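Local atomic coordinates of putative adhesin (Parabacteroides distasonis, PDB entry 3LJY), a protein that is of unknown function but, as a putative adhesin and probable lipoprotein, may take part in cell adhesion. Residues 16-21 against 41-46; 23-28 against 87-92; 122-127 against 143-148. All coordinates share one frame; numbering follows the deposited sequence.

Interaction 1: 16-21 against 41-46; sequences KISVAD and PSTVEV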
ATOM      1  N   LYS A  16     -17.109  -1.507  19.751  1.00 50.57           N
ATOM      2  CA  LYS A  16     -15.955  -2.383  19.692  1.00 51.10           C
ATOM      3  C   LYS A  16     -16.341  -3.834  19.951  1.00 49.29           C
ATOM      4  O   LYS A  16     -17.126  -4.091  20.841  1.00 48.28           O
ATOM      5  CB  LYS A  16     -14.933  -1.871  20.720  1.00 51.28           C
ATOM      6  CG  LYS A  16     -13.661  -2.685  20.903  1.00 53.79           C
ATOM      7  CD  LYS A  16     -12.587  -1.839  21.621  1.00 55.15           C
ATOM      8  CE  LYS A  16     -11.860  -2.553  22.774  1.00 57.38           C
ATOM      9  NZ  LYS A  16     -10.313  -2.453  22.669  1.00 58.36           N
ATOM     10  N   ILE A  17     -15.789  -4.769  19.173  1.00 48.95           N
ATOM     11  CA  ILE A  17     -16.054  -6.203  19.339  1.00 48.51           C
ATOM     12  C   ILE A  17     -14.772  -7.013  19.177  1.00 50.26           C
ATOM     13  O   ILE A  17     -13.758  -6.481  18.724  1.00 50.96           O
ATOM     14  CB  ILE A  17     -17.116  -6.736  18.333  1.00 48.30           C
ATOM     15  CG1 ILE A  17     -16.615  -6.650  16.889  1.00 47.52           C
ATOM     16  CG2 ILE A  17     -18.414  -5.971  18.472  1.00 45.85           C
ATOM     17  CD1 ILE A  17     -17.336  -7.605  15.888  1.00 47.44           C
ATOM     18  N   SER A  18     -14.848  -8.293  19.564  1.00 49.80           N
ATOM     19  CA  SER A  18     -13.776  -9.270  19.409  1.00 49.21           C
ATOM     20  C   SER A  18     -13.991 -10.056  18.142  1.00 48.96           C
ATOM     21  O   SER A  18     -15.118 -10.399  17.817  1.00 49.38           O
ATOM     22  CB  SER A  18     -13.768 -10.261  20.574  1.00 49.06           C
ATOM     23  OG  SER A  18     -13.248  -9.654  21.746  1.00 54.56           O
ATOM     24  N   VAL A  19     -12.902 -10.374  17.448  1.00 48.74           N
ATOM     25  CA  VAL A  19     -12.969 -11.108  16.194  1.00 48.67           C
ATOM     26  C   VAL A  19     -11.939 -12.228  16.221  1.00 49.00           C
ATOM     27  O   VAL A  19     -10.992 -12.176  17.033  1.00 49.50           O
ATOM     28  CB  VAL A  19     -12.720 -10.168  14.986  1.00 47.70           C
ATOM     29  CG1 VAL A  19     -13.902  -9.213  14.804  1.00 44.43           C
ATOM     30  CG2 VAL A  19     -11.406  -9.413  15.148  1.00 44.44           C
ATOM     31  N   ALA A  20     -12.142 -13.244  15.365  1.00 48.00           N
ATOM     32  CA  ALA A  20     -11.137 -14.311  15.206  1.00 46.26           C
ATOM     33  C   ALA A  20      -9.901 -13.634  14.657  1.00 46.56           C
ATOM     34  O   ALA A  20      -9.983 -12.554  14.107  1.00 48.50           O
ATOM     35  CB  ALA A  20     -11.614 -15.426  14.276  1.00 44.65           C
ATOM     36  N   ASP A  21      -8.753 -14.259  14.820  1.00 48.22           N
ATOM     37  CA  ASP A  21      -7.523 -13.726  14.252  1.00 48.78           C
ATOM     38  C   ASP A  21      -7.545 -13.829  12.711  1.00 48.40           C
ATOM     39  O   ASP A  21      -8.139 -14.747  12.140  1.00 49.21           O
ATOM     40  CB  ASP A  21      -6.290 -14.432  14.845  1.00 48.62           C
ATOM     41  CG  ASP A  21      -5.007 -13.657  14.593  1.00 50.13           C
ATOM     42  OD1 ASP A  21      -4.892 -12.520  15.112  1.00 48.29           O
ATOM     43  OD2 ASP A  21      -4.120 -14.185  13.877  1.00 52.91           O
ATOM     44  N   PRO A  41      -5.472 -10.122  21.849  1.00 53.09           N
ATOM     45  CA  PRO A  41      -6.628 -10.656  21.151  1.00 52.47           C
ATOM     46  C   PRO A  41      -7.211  -9.637  20.169  1.00 52.21           C
ATOM     47  O   PRO A  41      -7.378  -8.463  20.512  1.00 53.35           O
ATOM     48  CB  PRO A  41      -7.617 -10.951  22.283  1.00 52.52           C
ATOM     49  CG  PRO A  41      -6.769 -11.145  23.475  1.00 52.49           C
ATOM     50  CD  PRO A  41      -5.607 -10.230  23.312  1.00 52.70           C
ATOM     51  N   SER A  42      -7.494 -10.104  18.953  1.00 50.86           N
ATOM     52  CA  SER A  42      -7.989  -9.257  17.888  1.00 48.82           C
ATOM     53  C   SER A  42      -9.324  -8.635  18.240  1.00 49.50           C
ATOM     54  O   SER A  42     -10.240  -9.312  18.696  1.00 50.73           O
ATOM     55  CB  SER A  42      -8.067 -10.039  16.588  1.00 47.30           C
ATOM     56  OG  SER A  42      -6.747 -10.254  16.124  1.00 46.23           O
ATOM     57  N   THR A  43      -9.403  -7.321  18.058  1.00 48.80           N
ATOM     58  CA  THR A  43     -10.654  -6.580  18.174  1.00 48.00           C
ATOM     59  C   THR A  43     -10.850  -5.744  16.897  1.00 47.29           C
ATOM     60  O   THR A  43      -9.885  -5.467  16.175  1.00 46.10           O
ATOM     61  CB  THR A  43     -10.653  -5.688  19.457  1.00 48.32           C
ATOM     62  OG1 THR A  43      -9.530  -4.791  19.461  1.00 44.16           O
ATOM     63  CG2 THR A  43     -10.602  -6.573  20.748  1.00 46.59           C
ATOM     64  N   VAL A  44     -12.102  -5.404  16.603  1.00 46.91           N
ATOM     65  CA  VAL A  44     -12.443  -4.381  15.633  1.00 45.07           C
ATOM     66  C   VAL A  44     -13.261  -3.294  16.342  1.00 45.32           C
ATOM     67  O   VAL A  44     -14.281  -3.589  16.934  1.00 45.32           O
ATOM     68  CB  VAL A  44     -13.254  -4.975  14.434  1.00 45.09           C
ATOM     69  CG1 VAL A  44     -13.707  -3.839  13.502  1.00 40.66           C
ATOM     70  CG2 VAL A  44     -12.437  -6.059  13.668  1.00 38.84           C
ATOM     71  N   GLU A  45     -12.791  -2.046  16.306  1.00 46.64           N
ATOM     72  CA  GLU A  45     -13.564  -0.886  16.759  1.00 46.74           C
ATOM     73  C   GLU A  45     -13.995  -0.043  15.579  1.00 45.84           C
ATOM     74  O   GLU A  45     -13.178   0.296  14.748  1.00 46.15           O
ATOM     75  CB  GLU A  45     -12.723   0.008  17.668  1.00 48.56           C
ATOM     76  CG  GLU A  45     -13.476   1.244  18.249  1.00 48.51           C
ATOM     77  CD  GLU A  45     -12.619   2.075  19.224  1.00 51.11           C
ATOM     78  OE1 GLU A  45     -11.365   1.989  19.188  1.00 53.65           O
ATOM     79  OE2 GLU A  45     -13.217   2.837  20.026  1.00 57.42           O
ATOM     80  N   VAL A  46     -15.273   0.322  15.536  1.00 45.94           N
ATOM     81  CA  VAL A  46     -15.823   1.140  14.460  1.00 44.44           C
ATOM     82  C   VAL A  46     -16.413   2.439  15.010  1.00 44.21           C
ATOM     83  O   VAL A  46     -17.257   2.413  15.892  1.00 44.64           O
ATOM     84  CB  VAL A  46     -16.868   0.349  13.649  1.00 44.99           C
ATOM     85  CG1 VAL A  46     -17.660   1.278  12.710  1.00 44.63           C
ATOM     86  CG2 VAL A  46     -16.167  -0.809  12.874  1.00 40.60           C
TER
HETATM   87  O   HOH W   1      -6.177 -12.578  17.896  1.00 49.89           O

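Interaction 2: 23-28 against 87-92; sequences NEIKVD and KWLAAA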
ATOM      1  N   ASN A  23      -5.161 -12.721   8.924  1.00 46.71           N
ATOM      2  CA  ASN A  23      -3.862 -12.345   8.330  1.00 46.03           C
ATOM      3  C   ASN A  23      -4.033 -11.615   7.006  1.00 45.85           C
ATOM      4  O   ASN A  23      -3.070 -11.325   6.299  1.00 44.58           O
ATOM      5  CB  ASN A  23      -2.978 -13.584   8.119  1.00 44.86           C
ATOM      6  CG  ASN A  23      -3.492 -14.496   7.014  1.00 45.18           C
ATOM      7  OD1 ASN A  23      -4.684 -14.500   6.666  1.00 43.26           O
ATOM      8  ND2 ASN A  23      -2.583 -15.284   6.455  1.00 43.22           N
ATOM      9  N   GLU A  24      -5.273 -11.310   6.683  1.00 47.09           N
ATOM     10  CA  GLU A  24      -5.579 -10.672   5.443  1.00 49.07           C
ATOM     11  C   GLU A  24      -6.740  -9.707   5.659  1.00 47.16           C
ATOM     12  O   GLU A  24      -7.635  -9.932   6.481  1.00 45.62           O
ATOM     13  CB  GLU A  24      -5.825 -11.745   4.364  1.00 50.40           C
ATOM     14  CG  GLU A  24      -6.340 -11.191   3.063  1.00 56.33           C
ATOM     15  CD  GLU A  24      -6.145 -12.100   1.857  1.00 57.33           C
ATOM     16  OE1 GLU A  24      -5.776 -13.309   2.021  1.00 57.75           O
ATOM     17  OE2 GLU A  24      -6.375 -11.551   0.733  1.00 65.97           O
ATOM     18  N   ILE A  25      -6.672  -8.581   4.958  1.00 48.79           N
ATOM     19  CA  ILE A  25      -7.693  -7.521   5.039  1.00 49.09           C
ATOM     20  C   ILE A  25      -8.206  -7.111   3.662  1.00 47.80           C
ATOM     21  O   ILE A  25      -7.440  -7.003   2.733  1.00 47.47           O
ATOM     22  CB  ILE A  25      -7.141  -6.314   5.785  1.00 48.53           C
ATOM     23  CG1 ILE A  25      -6.765  -6.744   7.210  1.00 50.32           C
ATOM     24  CG2 ILE A  25      -8.137  -5.210   5.784  1.00 49.21           C
ATOM     25  CD1 ILE A  25      -6.766  -5.630   8.242  1.00 48.45           C
ATOM     26  N   LYS A  26      -9.516  -6.941   3.532  1.00 50.13           N
ATOM     27  CA  LYS A  26     -10.119  -6.360   2.315  1.00 52.52           C
ATOM     28  C   LYS A  26     -10.908  -5.135   2.704  1.00 51.66           C
ATOM     29  O   LYS A  26     -11.810  -5.233   3.512  1.00 51.88           O
ATOM     30  CB  LYS A  26     -10.992  -7.383   1.595  1.00 53.26           C
ATOM     31  CG  LYS A  26     -10.120  -8.347   0.776  1.00 56.57           C
ATOM     32  CD  LYS A  26     -10.802  -9.672   0.412  1.00 58.99           C
ATOM     33  CE  LYS A  26      -9.796 -10.637  -0.255  1.00 60.19           C
ATOM     34  NZ  LYS A  26     -10.230 -12.078  -0.197  1.00 63.21           N
ATOM     35  N   VAL A  27     -10.510  -3.973   2.190  1.00 51.86           N
ATOM     36  CA  VAL A  27     -11.214  -2.717   2.474  1.00 51.60           C
ATOM     37  C   VAL A  27     -11.607  -1.954   1.203  1.00 52.18           C
ATOM     38  O   VAL A  27     -10.824  -1.778   0.252  1.00 50.17           O
ATOM     39  CB  VAL A  27     -10.438  -1.799   3.450  1.00 50.66           C
ATOM     40  CG1 VAL A  27      -9.162  -1.286   2.883  1.00 48.12           C
ATOM     41  CG2 VAL A  27     -11.330  -0.650   3.848  1.00 56.67           C
ATOM     42  N   ASP A  28     -12.852  -1.514   1.212  1.00 53.99           N
ATOM     43  CA  ASP A  28     -13.483  -0.831   0.098  1.00 57.23           C
ATOM     44  C   ASP A  28     -14.245   0.352   0.688  1.00 57.49           C
ATOM     45  O   ASP A  28     -14.547   0.357   1.852  1.00 63.34           O
ATOM     46  CB  ASP A  28     -14.477  -1.806  -0.521  1.00 57.49           C
ATOM     47  CG  ASP A  28     -14.622  -1.651  -1.997  1.00 61.64           C
ATOM     48  OD1 ASP A  28     -14.216  -0.605  -2.541  1.00 64.82           O
ATOM     49  OD2 ASP A  28     -15.166  -2.597  -2.619  1.00 66.74           O
ATOM     50  N   LYS A  87      -2.059 -10.817  14.562  1.00 47.02           N
ATOM     51  CA  LYS A  87      -0.686 -11.241  14.796  1.00 47.09           C
ATOM     52  C   LYS A  87       0.147 -11.041  13.556  1.00 45.75           C
ATOM     53  O   LYS A  87       1.347 -10.802  13.642  1.00 46.67           O
ATOM     54  CB  LYS A  87      -0.616 -12.705  15.213  1.00 48.88           C
ATOM     55  CG  LYS A  87      -1.578 -13.140  16.329  1.00 50.04           C
ATOM     56  CD  LYS A  87      -1.251 -14.542  16.819  1.00 52.65           C
ATOM     57  CE  LYS A  87      -2.429 -15.245  17.526  1.00 55.69           C
ATOM     58  NZ  LYS A  87      -2.961 -16.424  16.738  1.00 57.89           N
ATOM     59  N   TRP A  88      -0.496 -11.127  12.386  1.00 46.90           N
ATOM     60  CA  TRP A  88       0.194 -11.088  11.110  1.00 45.35           C
ATOM     61  C   TRP A  88      -0.600 -10.348  10.046  1.00 45.52           C
ATOM     62  O   TRP A  88      -1.811 -10.378  10.076  1.00 49.16           O
ATOM     63  CB  TRP A  88       0.440 -12.529  10.613  1.00 46.22           C
ATOM     64  CG  TRP A  88       1.129 -13.463  11.597  1.00 44.61           C
ATOM     65  CD1 TRP A  88       0.544 -14.465  12.304  1.00 45.84           C
ATOM     66  CD2 TRP A  88       2.511 -13.476  11.954  1.00 43.28           C
ATOM     67  NE1 TRP A  88       1.467 -15.093  13.084  1.00 48.17           N
ATOM     68  CE2 TRP A  88       2.689 -14.507  12.891  1.00 45.76           C
ATOM     69  CE3 TRP A  88       3.623 -12.711  11.572  1.00 47.27           C
ATOM     70  CZ2 TRP A  88       3.937 -14.811  13.453  1.00 45.38           C
ATOM     71  CZ3 TRP A  88       4.871 -13.009  12.133  1.00 46.93           C
ATOM     72  CH2 TRP A  88       5.015 -14.053  13.065  1.00 45.83           C
ATOM     73  N   LEU A  89       0.083  -9.722   9.083  1.00 46.51           N
ATOM     74  CA  LEU A  89      -0.556  -9.189   7.876  1.00 44.32           C
ATOM     75  C   LEU A  89       0.181  -9.680   6.632  1.00 43.60           C
ATOM     76  O   LEU A  89       1.167  -9.093   6.185  1.00 42.59           O
ATOM     77  CB  LEU A  89      -0.598  -7.664   7.896  1.00 46.47           C
ATOM     78  CG  LEU A  89      -1.399  -6.952   6.767  1.00 46.41           C
ATOM     79  CD1 LEU A  89      -2.928  -7.189   6.872  1.00 40.53           C
ATOM     80  CD2 LEU A  89      -1.050  -5.468   6.796  1.00 43.17           C
ATOM     81  N   ALA A  90      -0.317 -10.774   6.075  1.00 42.06           N
ATOM     82  CA  ALA A  90       0.230 -11.347   4.855  1.00 40.81           C
ATOM     83  C   ALA A  90      -0.266 -10.576   3.611  1.00 42.12           C
ATOM     84  O   ALA A  90       0.449 -10.481   2.596  1.00 43.05           O
ATOM     85  CB  ALA A  90      -0.163 -12.821   4.742  1.00 36.64           C
ATOM     86  N   ALA A  91      -1.491 -10.042   3.666  1.00 42.06           N
ATOM     87  CA  ALA A  91      -2.083  -9.418   2.473  1.00 42.57           C
ATOM     88  C   ALA A  91      -3.083  -8.358   2.815  1.00 42.88           C
ATOM     89  O   ALA A  91      -3.840  -8.502   3.788  1.00 43.21           O
ATOM     90  CB  ALA A  91      -2.767 -10.487   1.589  1.00 37.65           C
ATOM     91  N   ALA A  92      -3.101  -7.283   2.018  1.00 43.20           N
ATOM     92  CA  ALA A  92      -4.190  -6.314   2.073  1.00 43.31           C
ATOM     93  C   ALA A  92      -4.626  -5.922   0.680  1.00 43.01           C
ATOM     94  O   ALA A  92      -3.795  -5.718  -0.190  1.00 41.74           O
ATOM     95  CB  ALA A  92      -3.818  -5.040   2.904  1.00 40.22           C
TER

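Interaction 3: 122-127 against 143-148; sequences QLKETV and VVNHLE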
ATOM      1  N   GLN A 122      -0.672   3.793   3.774  1.00 44.13           N
ATOM      2  CA  GLN A 122       0.423   4.385   4.569  1.00 44.73           C
ATOM      3  C   GLN A 122       1.014   3.370   5.553  1.00 45.14           C
ATOM      4  O   GLN A 122       0.361   3.016   6.511  1.00 43.95           O
ATOM      5  CB  GLN A 122      -0.083   5.578   5.362  1.00 44.96           C
ATOM      6  CG  GLN A 122      -0.979   6.509   4.542  1.00 45.87           C
ATOM      7  CD  GLN A 122      -1.292   7.800   5.263  1.00 46.61           C
ATOM      8  OE1 GLN A 122      -0.388   8.474   5.741  1.00 45.92           O
ATOM      9  NE2 GLN A 122      -2.575   8.162   5.325  1.00 45.90           N
ATOM     10  N   LEU A 123       2.228   2.882   5.291  1.00 45.09           N
ATOM     11  CA  LEU A 123       2.945   2.040   6.254  1.00 44.13           C
ATOM     12  C   LEU A 123       3.901   2.935   6.979  1.00 44.05           C
ATOM     13  O   LEU A 123       4.958   3.280   6.441  1.00 42.56           O
ATOM     14  CB  LEU A 123       3.675   0.859   5.608  1.00 42.09           C
ATOM     15  CG  LEU A 123       2.814   0.113   4.568  1.00 44.07           C
ATOM     16  CD1 LEU A 123       3.625  -0.950   3.799  1.00 43.05           C
ATOM     17  CD2 LEU A 123       1.535  -0.490   5.166  1.00 41.16           C
ATOM     18  N   LYS A 124       3.521   3.283   8.215  1.00 44.76           N
ATOM     19  CA  LYS A 124       4.097   4.420   8.929  1.00 47.35           C
ATOM     20  C   LYS A 124       5.328   4.090   9.734  1.00 48.08           C
ATOM     21  O   LYS A 124       6.136   4.966   9.971  1.00 47.76           O
ATOM     22  CB  LYS A 124       3.058   5.039   9.863  1.00 46.28           C
ATOM     23  CG  LYS A 124       2.007   5.763   9.126  1.00 49.26           C
ATOM     24  CD  LYS A 124       0.911   6.151  10.061  1.00 52.36           C
ATOM     25  CE  LYS A 124      -0.171   6.928   9.353  1.00 53.93           C
ATOM     26  NZ  LYS A 124      -1.418   6.975  10.207  1.00 56.72           N
ATOM     27  N   GLU A 125       5.442   2.843  10.184  1.00 49.03           N
ATOM     28  CA  GLU A 125       6.586   2.407  11.000  1.00 48.63           C
ATOM     29  C   GLU A 125       7.367   1.338  10.249  1.00 46.99           C
ATOM     30  O   GLU A 125       6.920   0.835   9.208  1.00 47.25           O
ATOM     31  CB  GLU A 125       6.124   1.836  12.353  1.00 48.23           C
ATOM     32  CG  GLU A 125       5.187   2.718  13.153  1.00 52.68           C
ATOM     33  CD  GLU A 125       5.807   4.059  13.577  1.00 57.05           C
ATOM     34  OE1 GLU A 125       7.045   4.142  13.756  1.00 59.13           O
ATOM     35  OE2 GLU A 125       5.040   5.048  13.710  1.00 64.15           O
ATOM     36  N   THR A 126       8.504   0.953  10.811  1.00 45.32           N
ATOM     37  CA  THR A 126       9.441   0.073  10.123  1.00 46.10           C
ATOM     38  C   THR A 126       8.765  -1.241   9.737  1.00 46.34           C
ATOM     39  O   THR A 126       8.168  -1.911  10.582  1.00 47.60           O
ATOM     40  CB  THR A 126      10.690  -0.176  10.998  1.00 46.70           C
ATOM     41  OG1 THR A 126      11.167   1.083  11.459  1.00 46.62           O
ATOM     42  CG2 THR A 126      11.843  -0.887  10.221  1.00 42.84           C
ATOM     43  N   VAL A 127       8.867  -1.578   8.449  1.00 45.34           N
ATOM     44  CA  VAL A 127       8.412  -2.859   7.896  1.00 43.62           C
ATOM     45  C   VAL A 127       9.626  -3.745   7.713  1.00 43.61           C
ATOM     46  O   VAL A 127      10.456  -3.480   6.846  1.00 45.94           O
ATOM     47  CB  VAL A 127       7.660  -2.683   6.547  1.00 43.07           C
ATOM     48  CG1 VAL A 127       7.256  -4.034   5.952  1.00 40.27           C
ATOM     49  CG2 VAL A 127       6.383  -1.823   6.751  1.00 41.37           C
ATOM     50  N   VAL A 143       2.515   5.217   0.514  1.00 45.48           N
ATOM     51  CA  VAL A 143       3.686   5.810   1.172  1.00 44.58           C
ATOM     52  C   VAL A 143       4.216   4.853   2.216  1.00 44.65           C
ATOM     53  O   VAL A 143       3.510   4.478   3.120  1.00 45.18           O
ATOM     54  CB  VAL A 143       3.361   7.130   1.865  1.00 43.28           C
ATOM     55  CG1 VAL A 143       4.593   7.658   2.488  1.00 40.33           C
ATOM     56  CG2 VAL A 143       2.763   8.166   0.868  1.00 42.28           C
ATOM     57  N   VAL A 144       5.476   4.449   2.082  1.00 47.67           N
ATOM     58  CA  VAL A 144       6.141   3.545   3.032  1.00 45.13           C
ATOM     59  C   VAL A 144       7.296   4.304   3.679  1.00 46.40           C
ATOM     60  O   VAL A 144       8.234   4.671   2.976  1.00 46.27           O
ATOM     61  CB  VAL A 144       6.696   2.288   2.287  1.00 45.99           C
ATOM     62  CG1 VAL A 144       7.386   1.316   3.237  1.00 41.79           C
ATOM     63  CG2 VAL A 144       5.580   1.583   1.509  1.00 44.07           C
ATOM     64  N   ASN A 145       7.232   4.529   5.005  1.00 46.64           N
ATOM     65  CA  ASN A 145       8.217   5.341   5.703  1.00 46.03           C
ATOM     66  C   ASN A 145       9.570   4.633   5.831  1.00 46.53           C
ATOM     67  O   ASN A 145      10.600   5.257   5.639  1.00 46.91           O
ATOM     68  CB  ASN A 145       7.709   5.786   7.090  1.00 44.79           C
ATOM     69  CG  ASN A 145       6.579   6.830   7.022  1.00 45.98           C
ATOM     70  OD1 ASN A 145       6.221   7.346   5.965  1.00 44.02           O
ATOM     71  ND2 ASN A 145       5.991   7.114   8.182  1.00 48.23           N
ATOM     72  N   HIS A 146       9.579   3.347   6.177  1.00 47.05           N
ATOM     73  CA  HIS A 146      10.839   2.670   6.429  1.00 46.34           C
ATOM     74  C   HIS A 146      10.733   1.151   6.188  1.00 46.54           C
ATOM     75  O   HIS A 146       9.940   0.470   6.815  1.00 48.41           O
ATOM     76  CB  HIS A 146      11.288   3.031   7.832  1.00 45.17           C
ATOM     77  CG  HIS A 146      12.609   2.444   8.248  1.00 45.59           C
ATOM     78  ND1 HIS A 146      12.942   2.248   9.573  1.00 48.03           N
ATOM     79  CD2 HIS A 146      13.670   2.010   7.528  1.00 47.49           C
ATOM     80  CE1 HIS A 146      14.152   1.723   9.644  1.00 47.97           C
ATOM     81  NE2 HIS A 146      14.611   1.561   8.417  1.00 44.90           N
ATOM     82  N   LEU A 147      11.521   0.639   5.251  1.00 46.38           N
ATOM     83  CA  LEU A 147      11.537  -0.790   4.907  1.00 44.85           C
ATOM     84  C   LEU A 147      12.922  -1.412   5.185  1.00 44.79           C
ATOM     85  O   LEU A 147      13.949  -0.800   4.929  1.00 45.33           O
ATOM     86  CB  LEU A 147      11.155  -0.975   3.420  1.00 45.74           C
ATOM     87  CG  LEU A 147      11.082  -2.441   2.912  1.00 46.15           C
ATOM     88  CD1 LEU A 147       9.855  -3.197   3.467  1.00 37.75           C
ATOM     89  CD2 LEU A 147      11.159  -2.524   1.401  1.00 37.67           C
ATOM     90  N   GLU A 148      12.937  -2.597   5.773  1.00 44.30           N
ATOM     91  CA  GLU A 148      14.148  -3.420   5.844  1.00 44.51           C
ATOM     92  C   GLU A 148      13.770  -4.827   5.349  1.00 43.13           C
ATOM     93  O   GLU A 148      13.056  -5.563   6.012  1.00 41.78           O
ATOM     94  CB  GLU A 148      14.753  -3.463   7.253  1.00 44.73           C
ATOM     95  CG  GLU A 148      15.082  -2.096   7.874  1.00 48.23           C
ATOM     96  CD  GLU A 148      16.329  -1.360   7.290  1.00 50.03           C
ATOM     97  OE1 GLU A 148      17.223  -1.975   6.649  1.00 48.99           O
ATOM     98  OE2 GLU A 148      16.422  -0.130   7.520  1.00 52.18           O
TER
HETATM   99  O   HOH W   2       7.213   1.839   6.798  1.00 28.92           O

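Interaction 1: 16-21 against 41-46
The carboxylate of D21 approaches S42 through one oxygen: D21 OD1 lies 3.1 Å from S42 OG, and water 1 donates to this oxygen while accepting from S42 N. The serine hydroxyl is hydrogen-bonded to N85 O of strand 80-86, and the water links the aspartate to the backbone of S42. A second flat group, the carbonyl of S42, is approached from above its plane: V19 N reaches S42 O at 3.1 Å, 45° out of the plane. Beyond this point I17 and V44 exchange two backbone bonds, I17 N to V44 O and V44 N to I17 O, both 2.9 Å. They form the hydrogen-bonded pair of an antiparallel ladder flanked by the non-hydrogen-bonded pairs K16–E45 and S18–T43. The ladder joins strands 12-18 and 43-49 near the N-terminal end of an elongated, all-beta chain. On the face carrying I17 and V44, V19 crosses V44 at about a right angle, V19 CG1 standing 3.7 Å from V44 CG2. The other branch, V19 CG2, is wedged between its own backbone N and carbonyl carbon (chi1 -70° for CG1) and rests against S42 CB at 3.7 Å. I58 touches I17, V19 and V44. On the opposite face the K16 chain stands out from the sheet, bent near its end, and K16 NZ comes no closer than 4.0 Å to T43 OG1. E45 OE2 is hydrogen-bonded to S14 OG.

Interaction 2: 23-28 against 87-92
N23 O sits opposite two successive backbone N-H groups of the other segment. The bond from A90 N, 2.8 Å to N23 O, lies in the carbonyl plane, and a second, weak one comes from A91 N. Both fall on one oxygen because A90 departs from the extended conformation (psi -32°), which lets the chain swing in from a loop before it joins E24 as a parallel strand. Strand 24-27 lies between 64-69 and 91-94, parallel to both, in a largely parallel sheet, consistent with the beta-helical architecture of the pectate-lyase-like clan. The regular ladder follows: I25 N donates to A91 O at 3.1 Å, and E24 CA brings its hydrogen to the same oxygen.

Side chains then separate by face. On one, E24 extends its chain from a CG anti to the backbone N (chi1 172°), laying the carboxyl end beside the methyl of A91; A91 CB is 3.8 Å from E24 CD and not much farther from either oxygen. On the other face, I25 and L89 cross at about a right angle, I25 CG1 lying 3.9 Å from L89 CD1. Although the CB of L89 starts off away from residues 23-28, the branching at its CG brings CD1 back to the isoleucine.

A further shell positions these groups. F33 packs on I25 and Y35 on L89, both from strand 32-37, while E24 is bonded through its backbone to L65 on the other flank. The loop entering the strand is pinned as well: W88 O is hydrogen-bonded to S86 OG and L89 O to T111 OG1. W88 O also receives the CA hydrogen of N23, with N23 CA 3.3 Å from W88 O.

Interaction 3: 122-127 against 143-148
T126 and H146 lie side by side, T126 OG1 being 2.8 Å from H146 ND1 in a hydrogen bond that either could donate. With T126 CG2 anti to the backbone N and OG1 beside it (chi1 -49°), the hydroxyl meets ND1 while the methyl covers one face of the ring, T126 CG2 lying 3.7 Å from the ring centroid. H146 NE2 donates to the anti lone pair of E148 OE2 at 2.6 Å, so both ring nitrogens are engaged; E148 OE1 is hydrogen-bonded to N168 ND2. These contacts would restrain the imidazole.

Where the chain turns, side chain and water replace regular pairing. N145 ND2 donates to K124 O at 2.8 Å, with K124 O tilted out of the N145 amide plane. Water 2 accepts from H146 N and sits 2.7 Å from L123 O and 2.6 Å from E125 O. L123 O additionally takes N145 N, nearly straight on.

Either side of the turn the backbone resumes: L123 N to V143 O in one ladder, V127 N to H146 O and E148 N to V127 O in the next, shifted by one residue. Two short parallel ladders with a turn between them are consistent with neighbouring coils of a parallel beta-helix, as in the pectate-lyase-like clan.

How the interactions relate
The three contacts follow the long axis of the protein, from an antiparallel N-terminal region into stacked parallel strands. Interactions 1 and 2 have centres about 14 Å apart and touch: D21 OD1 packs 3.4 Å from K87 N, and the charged ends of the same two residues are only distantly and weakly paired. Their segments alternate along the chain, so the two contacts cross in sequence. Interaction 3 comes later in the sequence, its centre about 16 Å from that of interaction 2, with nearest atoms about 6 Å apart. Interactions 1 and 3 stay separate, their nearest atoms about 14 Å apart. Together they exemplify how one chain can change from antiparallel pairing to repeated parallel stacking.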